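Local coordinates for protein glutamyl-tRNA(Gln) amidotransferase subunit B, mitochondrial (Saccharomyces cerevisiae, PDB 4N0H) that forms subunit B, a GatB/GatE-family component, of a three-chain mitochondrial amidotransferase assembly, at residues K27-F31 / S32-N36; L162-S165 / N166-L169. All coordinates share one frame; numbering follows the deposited sequence.

Overall arrangement
Contacts 1 and 2 are neighbouring loop contacts, their centres 8 Å apart, and both are largely buried. Contact 1, in the loop after strand 14-23, lies farther from the middle of the chain and lies against subunit F, which reaches five of its residues. Contact 2 leads directly into strand 168-174, the antiparallel partner of strand 14-23. Their chemistry follows their places: contact 1 pairs side-chain amides and bridges main chains beside another subunit, whereas contact 2 is a tight main-chain turn whose polar side chains bond to other loops and strands. The two loops are joined by a probable backbone hydrogen bond of 2.8 Å from Leu-30 N to Asn-166 O.

Contact 1: K27-F31 / S32-N36; sequences KNKLF and SQSTN
The loop after strand 14-23 doubles back on itself here, and its two limbs meet in a single beta bridge between Asn-28 and Thr-35. The backbone bonds flanking that pair, Asn-36 N to Lys-27 O at 3.0 Å and Lys-29 N to Ser-34 O at 2.9 Å, make it a non-hydrogen-bonded antiparallel pair.

Asparagine suits the buried position 28 because both ends of its amide find polar partners. Asn-28 ND2 donates to Gln-33 OE1 at 2.9 Å with a fairly straight N-H...O angle of 163°. The acceptor lies close to the amide plane of Asn-28, but the donor stands above the carbonyl plane of Gln-33 rather than on a lone pair; the two amides are turned 77° apart. A bend in the Gln-33 chain (chi2 -58°) brings OE1 back over the loop. At the other end, Asn-28 OD1 accepts from a water at 2.7 Å, which also bonds Thr-35 OG1.

Within this hairpin-like loop of the GatB/GatE domain, Lys-29 runs extended beyond CG, its CD passing Ser-34 OG at 3.4 Å. That length carries NZ to Ser-165 O and into a salt bridge with Asp-53, whose carboxylate also holds Ser-34 OG. Gln-124 of subunit F bonds both Gln-33 O and Thr-35 OG1.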
loop_
_atom_site.group_PDB
_atom_site.type_symbol
_atom_site.label_atom_id
_atom_site.label_comp_id
_atom_site.label_asym_id
_atom_site.label_seq_id
_atom_site.Cartn_x
_atom_site.Cartn_y
_atom_site.Cartn_z
ATOM N N LYS B 27 -4.141 26.306 2.289
ATOM C CA LYS B 27 -2.784 26.811 2.122
ATOM C C LYS B 27 -1.897 25.789 1.410
ATOM O O LYS B 27 -1.121 26.135 0.517
ATOM C CB LYS B 27 -2.177 27.184 3.474
ATOM C CG LYS B 27 -0.795 27.809 3.377
ATOM C CD LYS B 27 -0.295 28.228 4.748
ATOM C CE LYS B 27 -0.350 27.067 5.730
ATOM N NZ LYS B 27 0.042 27.480 7.109
ATOM N N ASN B 28 -2.024 24.529 1.806
ATOM C CA ASN B 28 -1.207 23.465 1.242
ATOM C C ASN B 28 -2.060 22.398 0.566
ATOM O O ASN B 28 -3.283 22.497 0.567
ATOM C CB ASN B 28 -0.301 22.870 2.322
ATOM C CG ASN B 28 0.651 23.906 2.899
ATOM O OD1 ASN B 28 1.100 24.811 2.190
ATOM N ND2 ASN B 28 0.949 23.791 4.188
ATOM N N LYS B 29 -1.412 21.395 -0.018
ATOM C CA LYS B 29 -2.105 20.409 -0.839
ATOM C C LYS B 29 -2.826 19.343 -0.019
ATOM O O LYS B 29 -2.827 19.393 1.204
ATOM C CB LYS B 29 -1.139 19.756 -1.819
ATOM C CG LYS B 29 -0.566 20.717 -2.851
ATOM C CD LYS B 29 0.185 19.926 -3.915
ATOM C CE LYS B 29 0.956 20.824 -4.858
ATOM N NZ LYS B 29 1.592 19.991 -5.920
ATOM N N LEU B 30 -3.434 18.383 -0.707
ATOM C CA LEU B 30 -4.331 17.411 -0.070
ATOM C C LEU B 30 -3.619 16.314 0.744
ATOM O O LEU B 30 -3.942 16.088 1.912
ATOM C CB LEU B 30 -5.252 16.778 -1.119
ATOM C CG LEU B 30 -6.329 15.835 -0.584
ATOM C CD1 LEU B 30 -7.152 16.538 0.491
ATOM C CD2 LEU B 30 -7.237 15.343 -1.706
ATOM N N PHE B 31 -2.659 15.634 0.129
ATOM C CA PHE B 31 -1.951 14.551 0.817
ATOM C C PHE B 31 -0.465 14.848 1.025
ATOM O O PHE B 31 0.333 13.950 1.278
ATOM C CB PHE B 31 -2.151 13.227 0.069
ATOM C CG PHE B 31 -3.565 12.732 0.111
ATOM C CD1 PHE B 31 -4.097 12.225 1.288
ATOM C CD2 PHE B 31 -4.376 12.804 -1.010
ATOM C CE1 PHE B 31 -5.405 11.779 1.339
ATOM C CE2 PHE B 31 -5.685 12.359 -0.965
ATOM C CZ PHE B 31 -6.203 11.854 0.212
ATOM N N SER B 32 -0.107 16.119 0.899
ATOM C CA SER B 32 1.250 16.585 1.146
ATOM C C SER B 32 1.151 18.030 1.606
ATOM O O SER B 32 0.193 18.726 1.268
ATOM C CB SER B 32 2.083 16.505 -0.134
ATOM O OG SER B 32 3.355 17.106 0.046
ATOM N N GLN B 33 2.131 18.494 2.374
ATOM C CA GLN B 33 2.091 19.871 2.860
ATOM C C GLN B 33 2.786 20.868 1.927
ATOM O O GLN B 33 3.067 22.003 2.313
ATOM C CB GLN B 33 2.630 19.973 4.291
ATOM C CG GLN B 33 1.663 19.433 5.340
ATOM C CD GLN B 33 0.313 20.142 5.296
ATOM O OE1 GLN B 33 0.225 21.355 5.491
ATOM N NE2 GLN B 33 -0.743 19.386 5.025
ATOM N N SER B 34 3.054 20.442 0.698
ATOM C CA SER B 34 3.572 21.350 -0.318
ATOM C C SER B 34 2.544 22.436 -0.628
ATOM O O SER B 34 1.346 22.272 -0.376
ATOM C CB SER B 34 3.950 20.580 -1.589
ATOM O OG SER B 34 2.920 19.673 -1.952
ATOM N N THR B 35 3.016 23.547 -1.181
ATOM C CA THR B 35 2.181 24.722 -1.367
ATOM C C THR B 35 1.077 24.526 -2.402
ATOM O O THR B 35 1.315 24.020 -3.498
ATOM C CB THR B 35 3.041 25.943 -1.760
ATOM O OG1 THR B 35 3.993 26.201 -0.719
ATOM C CG2 THR B 35 2.173 27.181 -1.982
ATOM N N ASN B 36 -0.134 24.927 -2.032
ATOM C CA ASN B 36 -1.251 24.999 -2.961
ATOM C C ASN B 36 -1.287 26.411 -3.534
ATOM O O ASN B 36 -1.832 27.321 -2.920
ATOM C CB ASN B 36 -2.557 24.667 -2.232
ATOM C CG ASN B 36 -3.783 24.795 -3.119
ATOM O OD1 ASN B 36 -3.679 24.881 -4.342
ATOM N ND2 ASN B 36 -4.960 24.804 -2.499
HETATM O O HOH W 1 2.477 27.119 1.656
#

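Contact 2: L162-S165 / N166-L169; sequences LNRS and NVPL
The flat carbonyl group of Arg-164 has one face occupied by Val-167, whose N and CG2 both lie on that same side. The N-H closes the turn at 3.2 Å from Val-167 N to Arg-164 O, with the donor 47° out of the carbonyl plane. CG2 rests against the same oxygen, also 3.2 Å from Val-167 CG2 to Arg-164 O. With CG2 anti to its own carbonyl carbon and CG1 anti to the backbone N (chi1 162°), the valine lays one methyl back over the turn. From the other side of the carbonyl plane the Arg-164 chain crosses the valine at about a right angle, its CG 4.2 Å from Val-167 CG2, before its NE bonds Thr-144 O.

The four residues Arg-164 to Val-167 form a type II beta turn. Its third position needs a positive phi, and Asn-166 supplies 78°, a conformation asparagine tolerates better than most residues other than glycine. The same geometry brings Asn-166 CB to 2.9 Å from Ser-165 O, because the central peptide turns its oxygen to the side of that CB. A preceding backbone bond, Ser-165 N to Leu-162 O at 3.1 Å, already curls the chain before this turn begins.

The amide of Asn-166 reaches beyond the turn and is used at both ends: OD1 accepts from Gln-142 NE2 and Phe-31 N, while ND2 donates to Asp-53. From here Pro-168 opens strand 168-174, which runs between strands 14-23 and 130-142 in the mixed sheet, antiparallel to both, and Leu-169 packs on Gln-23 of the former and on Arg-211 of strand 210-218.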
loop_
_atom_site.group_PDB
_atom_site.type_symbol
_atom_site.label_atom_id
_atom_site.label_comp_id
_atom_site.label_asym_id
_atom_site.label_seq_id
_atom_site.Cartn_x
_atom_site.Cartn_y
_atom_site.Cartn_z
ATOM N N LEU B 162 3.610 19.377 -12.549
ATOM C CA LEU B 162 2.931 18.716 -11.436
ATOM C C LEU B 162 2.637 19.653 -10.258
ATOM O O LEU B 162 2.286 19.192 -9.172
ATOM C CB LEU B 162 3.721 17.480 -10.976
ATOM C CG LEU B 162 3.857 16.370 -12.030
ATOM C CD1 LEU B 162 4.717 15.200 -11.529
ATOM C CD2 LEU B 162 2.481 15.875 -12.485
ATOM N N ASN B 163 2.772 20.964 -10.474
ATOM C CA ASN B 163 2.418 21.938 -9.442
ATOM C C ASN B 163 0.972 21.743 -8.983
ATOM O O ASN B 163 0.660 21.891 -7.804
ATOM C CB ASN B 163 2.599 23.388 -9.932
ATOM C CG ASN B 163 4.041 23.884 -9.830
ATOM O OD1 ASN B 163 4.880 23.288 -9.156
ATOM N ND2 ASN B 163 4.324 24.993 -10.496
ATOM N N ARG B 164 0.091 21.410 -9.923
ATOM C CA ARG B 164 -1.330 21.283 -9.616
ATOM C C ARG B 164 -1.696 19.874 -9.141
ATOM O O ARG B 164 -2.786 19.650 -8.623
ATOM C CB ARG B 164 -2.180 21.671 -10.829
ATOM C CG ARG B 164 -3.653 21.889 -10.514
ATOM C CD ARG B 164 -4.477 22.060 -11.782
ATOM N NE ARG B 164 -4.647 20.798 -12.500
ATOM C CZ ARG B 164 -5.209 20.697 -13.700
ATOM N NH1 ARG B 164 -5.331 19.512 -14.282
ATOM N NH2 ARG B 164 -5.652 21.787 -14.319
ATOM N N SER B 165 -0.784 18.924 -9.319
ATOM C CA SER B 165 -1.036 17.566 -8.860
ATOM C C SER B 165 -1.147 17.575 -7.345
ATOM O O SER B 165 -0.356 18.235 -6.674
ATOM C CB SER B 165 0.084 16.627 -9.300
ATOM O OG SER B 165 -0.273 15.277 -9.055
ATOM N N ASN B 166 -2.155 16.875 -6.826
ATOM C CA ASN B 166 -2.373 16.735 -5.386
ATOM C C ASN B 166 -3.026 17.965 -4.729
ATOM O O ASN B 166 -3.149 18.041 -3.509
ATOM C CB ASN B 166 -1.070 16.323 -4.682
ATOM C CG ASN B 166 -1.289 15.862 -3.265
ATOM O OD1 ASN B 166 -2.304 15.243 -2.949
ATOM N ND2 ASN B 166 -0.336 16.165 -2.398
ATOM N N VAL B 167 -3.456 18.922 -5.549
ATOM C CA VAL B 167 -4.283 20.032 -5.071
ATOM C C VAL B 167 -5.650 19.474 -4.647
ATOM O O VAL B 167 -6.193 18.603 -5.323
ATOM C CB VAL B 167 -4.442 21.111 -6.172
ATOM C CG1 VAL B 167 -5.619 22.057 -5.889
ATOM C CG2 VAL B 167 -3.133 21.890 -6.348
ATOM N N PRO B 168 -6.205 19.956 -3.519
ATOM C CA PRO B 168 -7.480 19.392 -3.061
ATOM C C PRO B 168 -8.668 19.855 -3.899
ATOM O O PRO B 168 -8.760 21.030 -4.253
ATOM C CB PRO B 168 -7.628 19.936 -1.629
ATOM C CG PRO B 168 -6.342 20.633 -1.309
ATOM C CD PRO B 168 -5.705 20.998 -2.609
ATOM N N LEU B 169 -9.561 18.922 -4.209
ATOM C CA LEU B 169 -10.810 19.222 -4.894
ATOM C C LEU B 169 -11.972 18.712 -4.055
ATOM O O LEU B 169 -11.828 17.749 -3.299
ATOM C CB LEU B 169 -10.867 18.519 -6.256
ATOM C CG LEU B 169 -9.762 18.781 -7.280
ATOM C CD1 LEU B 169 -9.923 17.871 -8.494
ATOM C CD2 LEU B 169 -9.808 20.224 -7.696
#